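Local atomic coordinates of aromatic-amino-acid:2-oxoglutarate transaminase (Candida albicans, PDB entry 6HND), a protein that probably transfers amino groups between aromatic amino acids (and perhaps 2-aminoadipate) and 2-oxo acids, using pyridoxal 5'-phosphate as cofactor. Residues Ile210-Asp215 and Thr254-Ser259; Leu286-Tyr291 and Ile431-Gly436; Leu170-Asp175 and Asp360-Tyr365; Trp158-Thr163 and Phe351-Lys356. One frame throughout, in Å; residues are numbered along the deposited sequence.

Contact 1. Residues Ile210-Asp215 and Thr254-Ser259; sequences INFDND and TGFTQS. With K (potassium ion), chain G.
A loop that opens with an Asx turn and supplies both aspartates of a potassium site meets a loop of the cofactor-binding domain where the ring of Phe256 enters the curve of Ile210-Asp215. Two backbone carbonyl oxygens approach the ring obliquely: Asn211 O lies 3.3 Å from Phe256 CE2, and Asp213 O lies 3.5 Å from Phe256 CE1, consistent with weak C-H...O attraction. On the same segment Ile210 CG2 touches the ring at Phe256 CE2 (3.9 Å) and also sits over one face of Phe212, near its rim. Ile210 and Thr254 meet tip to tip, CD1 to CG2. The methyl of Thr254 also reaches Phe212 CE2 (3.8 Å), because chi1 of 64° turns OG1 away to hydrogen-bond Gln251 and swings CG2 beside the backbone N. Methyls and rings thus make up the side-chain contact. Separately, Phe212 O is hydrogen-bonded by Lys442. The turn itself is closed by Asp213 N, which donates almost straight (169°) to Asn211 OD1 from above the carbonyl plane. Beyond it, two carboxylates hold the potassium ion, which lies 2.8 Å from Asp213 OD2 and 2.4 Å from Asp215 OD1, with Asp215 OD2 a longer third ligand.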
loop_
_atom_site.group_PDB
_atom_site.type_symbol
_atom_site.label_atom_id
_atom_site.label_comp_id
_atom_site.label_asym_id
_atom_site.label_seq_id
_atom_site.Cartn_x
_atom_site.Cartn_y
_atom_site.Cartn_z
ATOM N N ILE B 210 2.439 15.614 28.660
ATOM C CA ILE B 210 2.338 14.299 29.331
ATOM C C ILE B 210 2.782 14.490 30.768
ATOM O O ILE B 210 3.793 15.159 31.002
ATOM C CB ILE B 210 3.187 13.262 28.594
ATOM C CG1 ILE B 210 2.452 12.775 27.343
ATOM C CG2 ILE B 210 3.560 12.125 29.532
ATOM C CD1 ILE B 210 3.333 11.997 26.424
ATOM N N ASN B 211 2.007 13.942 31.699
ATOM C CA ASN B 211 2.369 13.887 33.133
ATOM C C ASN B 211 3.307 12.673 33.302
ATOM O O ASN B 211 2.914 11.578 32.889
ATOM C CB ASN B 211 1.078 13.871 33.952
ATOM C CG ASN B 211 1.284 13.450 35.393
ATOM O OD1 ASN B 211 2.340 13.697 35.957
ATOM N ND2 ASN B 211 0.281 12.815 35.987
ATOM N N PHE B 212 4.478 12.852 33.930
ATOM C CA PHE B 212 5.537 11.820 34.094
ATOM C C PHE B 212 5.579 11.231 35.513
ATOM O O PHE B 212 6.494 10.431 35.765
ATOM C CB PHE B 212 6.884 12.414 33.683
ATOM C CG PHE B 212 7.088 12.406 32.189
ATOM C CD1 PHE B 212 6.664 13.472 31.402
ATOM C CD2 PHE B 212 7.649 11.306 31.563
ATOM C CE1 PHE B 212 6.856 13.452 30.028
ATOM C CE2 PHE B 212 7.804 11.277 30.187
ATOM C CZ PHE B 212 7.405 12.349 29.422
ATOM N N ASP B 213 4.589 11.512 36.371
ATOM C CA ASP B 213 4.396 10.782 37.661
ATOM C C ASP B 213 4.237 9.269 37.416
ATOM O O ASP B 213 3.716 8.858 36.338
ATOM C CB ASP B 213 3.159 11.272 38.413
ATOM C CG ASP B 213 3.198 12.712 38.916
ATOM O OD1 ASP B 213 4.294 13.340 38.868
ATOM O OD2 ASP B 213 2.108 13.208 39.347
ATOM N N ASN B 214 4.606 8.448 38.395
ATOM C CA ASN B 214 4.550 6.965 38.253
ATOM C C ASN B 214 3.112 6.472 38.053
ATOM O O ASN B 214 2.961 5.398 37.462
ATOM C CB ASN B 214 5.190 6.261 39.439
ATOM C CG ASN B 214 6.674 6.516 39.461
ATOM O OD1 ASN B 214 7.164 7.259 40.308
ATOM N ND2 ASN B 214 7.383 5.955 38.501
ATOM N N ASP B 215 2.111 7.214 38.536
ATOM C CA ASP B 215 0.669 6.840 38.486
ATOM C C ASP B 215 -0.009 7.593 37.332
ATOM O O ASP B 215 -1.249 7.670 37.329
ATOM C CB ASP B 215 -0.019 7.103 39.838
ATOM C CG ASP B 215 -0.145 8.567 40.259
ATOM O OD1 ASP B 215 0.484 9.461 39.612
ATOM O OD2 ASP B 215 -0.877 8.831 41.233
ATOM N N THR B 254 6.067 6.733 26.001
ATOM C CA THR B 254 6.175 6.835 27.484
ATOM C C THR B 254 5.753 5.544 28.185
ATOM O O THR B 254 6.118 5.399 29.333
ATOM C CB THR B 254 5.417 8.042 28.049
ATOM O OG1 THR B 254 4.020 7.891 27.801
ATOM C CG2 THR B 254 5.919 9.348 27.469
ATOM N N GLY B 255 4.978 4.674 27.537
ATOM C CA GLY B 255 4.469 3.406 28.105
ATOM C C GLY B 255 3.220 3.586 28.955
ATOM O O GLY B 255 2.718 2.574 29.429
ATOM N N PHE B 256 2.699 4.811 29.135
ATOM C CA PHE B 256 1.506 5.081 29.989
ATOM C C PHE B 256 0.230 4.516 29.349
ATOM O O PHE B 256 0.164 4.313 28.121
ATOM C CB PHE B 256 1.337 6.575 30.278
ATOM C CG PHE B 256 2.405 7.185 31.158
ATOM C CD1 PHE B 256 2.667 6.671 32.413
ATOM C CD2 PHE B 256 3.124 8.293 30.742
ATOM C CE1 PHE B 256 3.649 7.223 33.221
ATOM C CE2 PHE B 256 4.103 8.851 31.556
ATOM C CZ PHE B 256 4.364 8.314 32.795
ATOM N N THR B 257 -0.746 4.217 30.196
ATOM C CA THR B 257 -2.060 3.654 29.820
ATOM C C THR B 257 -3.158 4.442 30.526
ATOM O O THR B 257 -3.117 4.529 31.781
ATOM C CB THR B 257 -2.178 2.171 30.159
ATOM O OG1 THR B 257 -1.188 1.493 29.400
ATOM C CG2 THR B 257 -3.543 1.601 29.842
ATOM N N GLN B 258 -4.081 5.006 29.745
ATOM C CA GLN B 258 -5.208 5.813 30.269
ATOM C C GLN B 258 -6.192 4.846 30.921
ATOM O O GLN B 258 -6.548 3.848 30.261
ATOM C CB GLN B 258 -5.877 6.626 29.156
ATOM C CG GLN B 258 -5.018 7.749 28.604
ATOM C CD GLN B 258 -5.639 8.359 27.371
ATOM O OE1 GLN B 258 -6.812 8.142 27.059
ATOM N NE2 GLN B 258 -4.853 9.139 26.660
ATOM N N SER B 259 -6.580 5.133 32.166
ATOM C CA SER B 259 -7.669 4.444 32.905
ATOM C C SER B 259 -8.991 4.612 32.150
ATOM O O SER B 259 -9.126 5.582 31.353
ATOM C CB SER B 259 -7.798 4.990 34.305
ATOM O OG SER B 259 -8.401 6.276 34.281
HETATM K K K G . -0.035 11.741 40.263
#

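Contact 2. Residues Leu286-Tyr291 and Ile431-Gly436; sequences LTLPKY and IDPKAG
With chi1 of -161°, Asp432 sets its carboxylate opposite its own backbone N, extended across to the chain at Lys290 and Tyr291. There Asp432 OD2 accepts Tyr291 N at 2.7 Å, nearly straight (173°), on the syn side and slightly out of the carboxylate plane; the CB atoms of Lys290 and Tyr291 lie beside the same oxygen. Asp432 OD1 forms a salt bridge with Lys410 of helix 392-418, so both oxygens are engaged, which probably favours the ionised form. For Leu288, chi1 of -48° turns CG away from its own carbonyl and lays the side chain along the opposing backbone: CG rests on Ala435 CA, and CD1 reaches Gly436 O at 3.6 Å and the ring of Pro433 at CG. Around this leucine the backbones pair. Gly436 N gives a hydrogen bond of 2.9 Å to Leu286 O, in the carbonyl plane, while Leu288 N gives one of 2.8 Å to Lys434 O from above the plane of the Lys434 carbonyl. Between the paired end and the aspartate, a water lies 2.9 Å from Leu288 O. The two chains run in nearly opposite directions, and their single beta bridge, Thr287 with Ala435, fastens the loop after strand 276-280 to the connection between strands 428-430 and 438-443 of the four-stranded antiparallel sheet.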
loop_
_atom_site.group_PDB
_atom_site.type_symbol
_atom_site.label_atom_id
_atom_site.label_comp_id
_atom_site.label_asym_id
_atom_site.label_seq_id
_atom_site.Cartn_x
_atom_site.Cartn_y
_atom_site.Cartn_z
ATOM N N LEU B 286 -1.314 -6.510 24.646
ATOM C CA LEU B 286 -0.163 -7.008 25.454
ATOM C C LEU B 286 -0.184 -6.310 26.815
ATOM O O LEU B 286 0.616 -5.409 27.029
ATOM C CB LEU B 286 1.125 -6.758 24.671
ATOM C CG LEU B 286 1.136 -7.360 23.265
ATOM C CD1 LEU B 286 2.381 -6.927 22.506
ATOM C CD2 LEU B 286 1.017 -8.887 23.300
ATOM N N THR B 287 -1.128 -6.695 27.681
ATOM C CA THR B 287 -1.327 -6.111 29.030
ATOM C C THR B 287 -0.261 -6.734 29.935
ATOM O O THR B 287 -0.014 -7.937 29.788
ATOM C CB THR B 287 -2.761 -6.326 29.545
ATOM O OG1 THR B 287 -2.994 -7.738 29.587
ATOM C CG2 THR B 287 -3.805 -5.662 28.674
ATOM N N LEU B 288 0.374 -5.935 30.796
ATOM C CA LEU B 288 1.524 -6.388 31.621
ATOM C C LEU B 288 1.186 -6.162 33.086
ATOM O O LEU B 288 0.902 -5.025 33.461
ATOM C CB LEU B 288 2.776 -5.602 31.218
ATOM C CG LEU B 288 3.068 -5.512 29.725
ATOM C CD1 LEU B 288 4.248 -4.594 29.474
ATOM C CD2 LEU B 288 3.324 -6.885 29.136
ATOM N N PRO B 289 1.204 -7.209 33.942
ATOM C CA PRO B 289 1.030 -7.028 35.381
ATOM C C PRO B 289 2.171 -6.179 35.955
ATOM O O PRO B 289 3.268 -6.164 35.356
ATOM C CB PRO B 289 1.045 -8.425 36.014
ATOM C CG PRO B 289 1.219 -9.410 34.871
ATOM C CD PRO B 289 1.432 -8.610 33.593
ATOM N N LYS B 290 1.899 -5.465 37.054
ATOM C CA LYS B 290 2.896 -4.541 37.662
ATOM C C LYS B 290 4.122 -5.349 38.119
ATOM O O LYS B 290 4.007 -6.561 38.412
ATOM C CB LYS B 290 2.261 -3.634 38.722
ATOM C CG LYS B 290 2.047 -4.186 40.117
ATOM C CD LYS B 290 2.050 -3.066 41.165
ATOM C CE LYS B 290 1.011 -3.243 42.256
ATOM N NZ LYS B 290 1.232 -4.478 43.050
ATOM N N TYR B 291 5.288 -4.724 38.075
ATOM C CA TYR B 291 6.582 -5.394 38.332
ATOM C C TYR B 291 6.541 -6.181 39.649
ATOM O O TYR B 291 6.107 -5.643 40.688
ATOM C CB TYR B 291 7.726 -4.383 38.388
ATOM C CG TYR B 291 9.020 -4.976 38.857
ATOM C CD1 TYR B 291 9.864 -5.600 37.959
ATOM C CD2 TYR B 291 9.399 -4.918 40.191
ATOM C CE1 TYR B 291 11.060 -6.164 38.373
ATOM C CE2 TYR B 291 10.607 -5.458 40.616
ATOM C CZ TYR B 291 11.425 -6.104 39.706
ATOM O OH TYR B 291 12.599 -6.671 40.092
ATOM N N ILE B 431 9.499 4.216 34.676
ATOM C CA ILE B 431 8.029 4.000 34.687
ATOM C C ILE B 431 7.773 2.518 34.387
ATOM O O ILE B 431 8.291 2.046 33.368
ATOM C CB ILE B 431 7.312 4.906 33.676
ATOM C CG1 ILE B 431 7.769 6.367 33.772
ATOM C CG2 ILE B 431 5.805 4.765 33.852
ATOM C CD1 ILE B 431 7.626 6.969 35.161
ATOM N N ASP B 432 6.994 1.851 35.239
ATOM C CA ASP B 432 6.414 0.506 35.014
ATOM C C ASP B 432 5.288 0.614 33.981
ATOM O O ASP B 432 4.211 1.119 34.286
ATOM C CB ASP B 432 5.945 -0.099 36.340
ATOM C CG ASP B 432 5.759 -1.611 36.307
ATOM O OD1 ASP B 432 6.124 -2.246 35.289
ATOM O OD2 ASP B 432 5.216 -2.147 37.297
ATOM N N PRO B 433 5.496 0.168 32.715
ATOM C CA PRO B 433 4.437 0.186 31.703
ATOM C C PRO B 433 3.363 -0.870 31.981
ATOM O O PRO B 433 3.708 -1.938 32.438
ATOM C CB PRO B 433 5.165 -0.190 30.418
ATOM C CG PRO B 433 6.284 -1.116 30.916
ATOM C CD PRO B 433 6.727 -0.460 32.205
ATOM N N LYS B 434 2.105 -0.535 31.683
ATOM C CA LYS B 434 0.922 -1.398 31.910
ATOM C C LYS B 434 0.619 -2.191 30.652
ATOM O O LYS B 434 -0.176 -3.154 30.752
ATOM C CB LYS B 434 -0.287 -0.559 32.310
ATOM C CG LYS B 434 -0.139 0.159 33.642
ATOM C CD LYS B 434 -1.451 0.423 34.327
ATOM C CE LYS B 434 -1.590 1.824 34.897
ATOM N NZ LYS B 434 -0.321 2.394 35.394
ATOM N N ALA B 435 1.266 -1.859 29.530
ATOM C CA ALA B 435 1.071 -2.611 28.269
ATOM C C ALA B 435 2.202 -2.337 27.295
ATOM O O ALA B 435 2.873 -1.297 27.443
ATOM C CB ALA B 435 -0.267 -2.267 27.667
ATOM N N GLY B 436 2.402 -3.272 26.363
ATOM C CA GLY B 436 3.209 -3.089 25.139
ATOM C C GLY B 436 4.671 -3.475 25.309
ATOM O O GLY B 436 4.945 -4.490 25.994
HETATM O O HOH W 1 2.823 -3.171 34.487
#

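Contact 3. Residues Leu170-Asp175 and Asp360-Tyr365; sequences LNKAAD and DAVKNY
Asn171 and Tyr365 meet first along helix 166-177: the two side chains lie nearly perpendicular, with amide and ring planes inclined by about half a right angle, and Asn171 ND2 donates to Tyr365 OH at 3.0 Å. The bond is bent (144°), with the hydroxyl tilted out of the amide plane, and ND2 approaches at the ring's edge. One residue on, Lys172 runs its aliphatic chain across Val362, whose CG1 lies 3.7 Å from Lys172 CG and meets CB, CD and CE almost as closely. The ammonium group bends back to a salt bridge with Asp168. A turn later, Asp175 lies over the face of Tyr365. Its carboxylate is stacked within 9° of the ring plane, with Asp175 CG 3.5 Å above the ring centre, and Asp175 CB makes a CH-pi contact, 3.8 Å from the ring centroid. Tyr365, its CG opposite the backbone N, extends towards the other helix; the axes of segments 170-175 and 360-365 approach to 9.8 Å at 111°. Val369 of the second subunit packs on both Asn171 and Tyr365, placing this crossing at the dimer interface. A carboxylate flat on an aromatic ring would probably be disfavoured by the pi face; salt bridges from Arg11 and Arg15 to Asp175 OD1 probably offset its charge.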
loop_
_atom_site.group_PDB
_atom_site.type_symbol
_atom_site.label_atom_id
_atom_site.label_comp_id
_atom_site.label_asym_id
_atom_site.label_seq_id
_atom_site.Cartn_x
_atom_site.Cartn_y
_atom_site.Cartn_z
ATOM N N LEU B 170 -3.303 5.517 10.217
ATOM C CA LEU B 170 -3.079 6.896 10.732
ATOM C C LEU B 170 -3.111 7.936 9.603
ATOM O O LEU B 170 -3.602 9.058 9.822
ATOM C CB LEU B 170 -1.731 6.942 11.452
ATOM C CG LEU B 170 -1.636 6.134 12.745
ATOM C CD1 LEU B 170 -0.209 6.172 13.263
ATOM C CD2 LEU B 170 -2.623 6.649 13.781
ATOM N N ASN B 171 -2.582 7.608 8.435
ATOM C CA ASN B 171 -2.625 8.518 7.266
ATOM C C ASN B 171 -4.070 8.615 6.762
ATOM O O ASN B 171 -4.522 9.711 6.452
ATOM C CB ASN B 171 -1.661 8.077 6.174
ATOM C CG ASN B 171 -1.650 9.086 5.053
ATOM O OD1 ASN B 171 -1.338 10.259 5.324
ATOM N ND2 ASN B 171 -2.005 8.648 3.840
ATOM N N LYS B 172 -4.767 7.492 6.720
ATOM C CA LYS B 172 -6.195 7.433 6.360
ATOM C C LYS B 172 -6.995 8.332 7.318
ATOM O O LYS B 172 -7.881 9.058 6.856
ATOM C CB LYS B 172 -6.619 5.967 6.368
ATOM C CG LYS B 172 -6.157 5.154 5.157
ATOM C CD LYS B 172 -6.334 3.636 5.352
ATOM C CE LYS B 172 -6.516 2.899 4.046
ATOM N NZ LYS B 172 -5.336 3.003 3.137
ATOM N N ALA B 173 -6.693 8.294 8.615
ATOM C CA ALA B 173 -7.435 9.031 9.650
ATOM C C ALA B 173 -7.101 10.514 9.557
ATOM O O ALA B 173 -8.013 11.317 9.681
ATOM C CB ALA B 173 -7.065 8.515 11.013
ATOM N N ALA B 174 -5.825 10.871 9.441
ATOM C CA ALA B 174 -5.412 12.278 9.254
ATOM C C ALA B 174 -6.138 12.834 8.023
ATOM O O ALA B 174 -6.754 13.902 8.127
ATOM C CB ALA B 174 -3.921 12.379 9.103
ATOM N N ASP B 175 -6.175 12.080 6.926
ATOM C CA ASP B 175 -6.838 12.544 5.675
ATOM C C ASP B 175 -8.339 12.761 5.916
ATOM O O ASP B 175 -8.845 13.803 5.495
ATOM C CB ASP B 175 -6.640 11.569 4.525
ATOM C CG ASP B 175 -7.395 11.998 3.286
ATOM O OD1 ASP B 175 -6.928 12.970 2.635
ATOM O OD2 ASP B 175 -8.460 11.398 3.031
ATOM N N ASP B 360 -16.339 5.100 4.312
ATOM C CA ASP B 360 -16.645 5.302 2.871
ATOM C C ASP B 360 -15.673 6.329 2.294
ATOM O O ASP B 360 -15.253 6.175 1.129
ATOM C CB ASP B 360 -18.085 5.779 2.629
ATOM C CG ASP B 360 -19.129 4.700 2.830
ATOM O OD1 ASP B 360 -18.744 3.496 2.783
ATOM O OD2 ASP B 360 -20.322 5.071 3.076
ATOM N N ALA B 361 -15.404 7.380 3.055
ATOM C CA ALA B 361 -14.486 8.469 2.672
ATOM C C ALA B 361 -13.062 7.907 2.633
ATOM O O ALA B 361 -12.361 8.206 1.660
ATOM C CB ALA B 361 -14.631 9.643 3.604
ATOM N N VAL B 362 -12.668 7.072 3.596
ATOM C CA VAL B 362 -11.330 6.400 3.579
ATOM C C VAL B 362 -11.214 5.550 2.300
ATOM O O VAL B 362 -10.124 5.555 1.627
ATOM C CB VAL B 362 -11.036 5.579 4.848
ATOM C CG1 VAL B 362 -9.772 4.752 4.708
ATOM C CG2 VAL B 362 -10.917 6.452 6.085
ATOM N N LYS B 363 -12.278 4.853 1.935
ATOM C CA LYS B 363 -12.303 4.009 0.715
ATOM C C LYS B 363 -11.931 4.865 -0.501
ATOM O O LYS B 363 -11.045 4.429 -1.287
ATOM C CB LYS B 363 -13.657 3.327 0.503
ATOM C CG LYS B 363 -13.629 2.211 -0.535
ATOM C CD LYS B 363 -14.655 2.333 -1.644
ATOM C CE LYS B 363 -14.092 2.067 -3.034
ATOM N NZ LYS B 363 -14.456 3.127 -4.016
ATOM N N ASN B 364 -12.550 6.040 -0.655
ATOM C CA ASN B 364 -12.321 6.889 -1.850
ATOM C C ASN B 364 -10.871 7.381 -1.827
ATOM O O ASN B 364 -10.298 7.505 -2.939
ATOM C CB ASN B 364 -13.364 8.001 -1.997
ATOM C CG ASN B 364 -14.785 7.499 -2.233
ATOM O OD1 ASN B 364 -14.997 6.442 -2.824
ATOM N ND2 ASN B 364 -15.773 8.244 -1.749
ATOM N N TYR B 365 -10.286 7.656 -0.639
ATOM C CA TYR B 365 -8.853 8.064 -0.488
ATOM C C TYR B 365 -7.935 6.912 -0.915
ATOM O O TYR B 365 -6.952 7.147 -1.633
ATOM C CB TYR B 365 -8.501 8.421 0.958
ATOM C CG TYR B 365 -7.098 8.945 1.187
ATOM C CD1 TYR B 365 -6.519 9.850 0.315
ATOM C CD2 TYR B 365 -6.362 8.565 2.292
ATOM C CE1 TYR B 365 -5.266 10.388 0.548
ATOM C CE2 TYR B 365 -5.101 9.080 2.538
ATOM C CZ TYR B 365 -4.559 10.016 1.675
ATOM O OH TYR B 365 -3.316 10.530 1.892
#

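Contact 4. Residues Trp158-Thr163 and Phe351-Lys356; sequences WNVFIT and FIVGHK
Val160 and Val353 run alongside each other on one face, at the apolar centre of an antiparallel strand pair on the margin of the mixed seven-stranded sheet of this class-I/II-type aminotransferase. Val160 CG1 is 3.9 Å from Val353 CG2. Further along this face the other methyl, Val353 CG1, meets Trp158 CE3 at 3.6 Å; chi1 of 62° places the indole alongside Val353. In the other direction Ile162 CD1 reaches Phe351 CB. Helix 137-151 packs on this row through Ile148, Leu140 and Ile147. On the opposite face Phe161 CB touches Ile352 CG1 at 3.8 Å, and the methyls of Thr163 and Ile352 meet; helix 356-369 adjoins Phe161 and Ile352. Between the faces, the backbones bond in two reciprocal pairs. Asn159 N donates to Gly354 O at 2.8 Å and Gly354 N to Asn159 O at 3.2 Å, each donor nearly in line with the acceptor's C=O. In the second pair, Ile352 N to Phe161 O is 3.0 Å, whereas Phe161 N meets Ile352 O at a more bent 141°. The strands themselves run 150° apart. At the polar edge, Asn159 OD1 accepts from Arg144 and, weakly, from Val160 N, while a water donates to Lys356 O at 2.8 Å and receives a weak bond from Asn159 ND2.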
loop_
_atom_site.group_PDB
_atom_site.type_symbol
_atom_site.label_atom_id
_atom_site.label_comp_id
_atom_site.label_asym_id
_atom_site.label_seq_id
_atom_site.Cartn_x
_atom_site.Cartn_y
_atom_site.Cartn_z
ATOM N N TRP B 158 -21.092 1.311 12.538
ATOM C CA TRP B 158 -19.618 1.260 12.393
ATOM C C TRP B 158 -19.271 0.212 11.343
ATOM O O TRP B 158 -20.139 -0.658 11.036
ATOM C CB TRP B 158 -18.929 0.949 13.724
ATOM C CG TRP B 158 -19.270 -0.373 14.343
ATOM C CD1 TRP B 158 -20.286 -0.600 15.221
ATOM C CD2 TRP B 158 -18.527 -1.605 14.278
ATOM N NE1 TRP B 158 -20.250 -1.884 15.682
ATOM C CE2 TRP B 158 -19.186 -2.530 15.127
ATOM C CE3 TRP B 158 -17.377 -2.025 13.592
ATOM C CZ2 TRP B 158 -18.773 -3.852 15.272
ATOM C CZ3 TRP B 158 -16.978 -3.343 13.711
ATOM C CH2 TRP B 158 -17.664 -4.239 14.546
ATOM N N ASN B 159 -18.039 0.274 10.855
ATOM C CA ASN B 159 -17.510 -0.738 9.916
ATOM C C ASN B 159 -15.983 -0.815 10.038
ATOM O O ASN B 159 -15.376 0.034 10.714
ATOM C CB ASN B 159 -18.019 -0.421 8.505
ATOM C CG ASN B 159 -17.911 -1.573 7.536
ATOM O OD1 ASN B 159 -17.690 -2.734 7.930
ATOM N ND2 ASN B 159 -18.009 -1.223 6.258
ATOM N N VAL B 160 -15.392 -1.843 9.436
ATOM C CA VAL B 160 -13.926 -2.025 9.396
ATOM C C VAL B 160 -13.473 -1.834 7.943
ATOM O O VAL B 160 -14.307 -1.912 7.043
ATOM C CB VAL B 160 -13.518 -3.378 10.022
ATOM C CG1 VAL B 160 -13.798 -3.389 11.505
ATOM C CG2 VAL B 160 -14.198 -4.571 9.395
ATOM N N PHE B 161 -12.174 -1.623 7.757
ATOM C CA PHE B 161 -11.488 -1.417 6.460
ATOM C C PHE B 161 -10.052 -1.946 6.576
ATOM O O PHE B 161 -9.306 -1.471 7.446
ATOM C CB PHE B 161 -11.491 0.070 6.129
ATOM C CG PHE B 161 -11.092 0.390 4.725
ATOM C CD1 PHE B 161 -9.758 0.523 4.384
ATOM C CD2 PHE B 161 -12.054 0.602 3.752
ATOM C CE1 PHE B 161 -9.396 0.845 3.088
ATOM C CE2 PHE B 161 -11.692 0.943 2.463
ATOM C CZ PHE B 161 -10.360 1.063 2.136
ATOM N N ILE B 162 -9.680 -2.897 5.727
ATOM C CA ILE B 162 -8.319 -3.491 5.743
ATOM C C ILE B 162 -7.331 -2.414 5.273
ATOM O O ILE B 162 -7.574 -1.800 4.209
ATOM C CB ILE B 162 -8.258 -4.762 4.883
ATOM C CG1 ILE B 162 -9.269 -5.812 5.336
ATOM C CG2 ILE B 162 -6.835 -5.306 4.854
ATOM C CD1 ILE B 162 -9.283 -6.055 6.843
ATOM N N THR B 163 -6.258 -2.213 6.050
ATOM C CA THR B 163 -5.146 -1.278 5.754
ATOM C C THR B 163 -3.844 -2.042 5.549
ATOM O O THR B 163 -3.829 -3.279 5.704
ATOM C CB THR B 163 -4.956 -0.285 6.896
ATOM O OG1 THR B 163 -4.490 -1.063 8.003
ATOM C CG2 THR B 163 -6.237 0.454 7.238
ATOM N N PHE B 351 -6.119 -2.882 10.220
ATOM C CA PHE B 351 -7.480 -2.400 9.889
ATOM C C PHE B 351 -7.783 -1.153 10.708
ATOM O O PHE B 351 -7.136 -0.905 11.729
ATOM C CB PHE B 351 -8.508 -3.528 10.063
ATOM C CG PHE B 351 -8.632 -4.083 11.457
ATOM C CD1 PHE B 351 -7.793 -5.094 11.896
ATOM C CD2 PHE B 351 -9.593 -3.595 12.318
ATOM C CE1 PHE B 351 -7.922 -5.599 13.179
ATOM C CE2 PHE B 351 -9.700 -4.085 13.610
ATOM C CZ PHE B 351 -8.862 -5.079 14.041
ATOM N N ILE B 352 -8.790 -0.421 10.262
ATOM C CA ILE B 352 -9.395 0.679 11.043
ATOM C C ILE B 352 -10.850 0.302 11.339
ATOM O O ILE B 352 -11.429 -0.548 10.626
ATOM C CB ILE B 352 -9.256 2.050 10.357
ATOM C CG1 ILE B 352 -9.931 2.090 8.992
ATOM C CG2 ILE B 352 -7.790 2.447 10.304
ATOM C CD1 ILE B 352 -9.844 3.414 8.324
ATOM N N VAL B 353 -11.369 0.880 12.421
ATOM C CA VAL B 353 -12.774 0.752 12.875
ATOM C C VAL B 353 -13.261 2.179 13.028
ATOM O O VAL B 353 -12.525 2.945 13.662
ATOM C CB VAL B 353 -12.871 0.002 14.208
ATOM C CG1 VAL B 353 -14.313 -0.328 14.579
ATOM C CG2 VAL B 353 -11.979 -1.229 14.224
ATOM N N GLY B 354 -14.406 2.494 12.426
ATOM C CA GLY B 354 -15.027 3.826 12.478
ATOM C C GLY B 354 -16.431 3.810 11.916
ATOM O O GLY B 354 -16.911 2.713 11.501
ATOM N N HIS B 355 -17.084 4.977 11.912
ATOM C CA HIS B 355 -18.442 5.149 11.338
ATOM C C HIS B 355 -18.422 4.758 9.852
ATOM O O HIS B 355 -17.438 5.118 9.129
ATOM C CB HIS B 355 -18.970 6.580 11.569
ATOM C CG HIS B 355 -20.457 6.683 11.418
ATOM N ND1 HIS B 355 -21.055 6.976 10.209
ATOM C CD2 HIS B 355 -21.463 6.482 12.313
ATOM C CE1 HIS B 355 -22.361 6.962 10.372
ATOM N NE2 HIS B 355 -22.639 6.659 11.658
ATOM N N LYS B 356 -19.475 4.070 9.412
ATOM C CA LYS B 356 -19.781 3.774 7.991
ATOM C C LYS B 356 -19.325 4.934 7.100
ATOM O O LYS B 356 -18.719 4.658 6.048
ATOM C CB LYS B 356 -21.286 3.537 7.803
ATOM C CG LYS B 356 -21.688 2.143 7.341
ATOM C CD LYS B 356 -22.765 1.452 8.204
ATOM C CE LYS B 356 -23.983 2.302 8.541
ATOM N NZ LYS B 356 -24.640 2.881 7.340
HETATM O O HOH W 2 -18.649 1.960 5.227
#

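How the contacts relate
From the N terminus, strand 158-163 opens contact 4 and the helix directly after it opens contact 3. The chain then makes contact 1, whose loop closes at 254-259, and afterwards opens contact 2 at 286-291. Strand 350-355 and the following helix close contacts 4 and 3 in that order, so these two cross; contact 1 is nested inside both, and contact 2, closing last at 431-436, crosses both. Contact 4 pairs two strands at the sheet margin, contact 3 crosses the helices that follow them, and the two layers touch where Phe161 packs on Lys172 and Lys363. Across the chain's centre, contacts 1 and 2 join through Phe256 and Ile431, linking the large-sheet loops to the smaller antiparallel sheet.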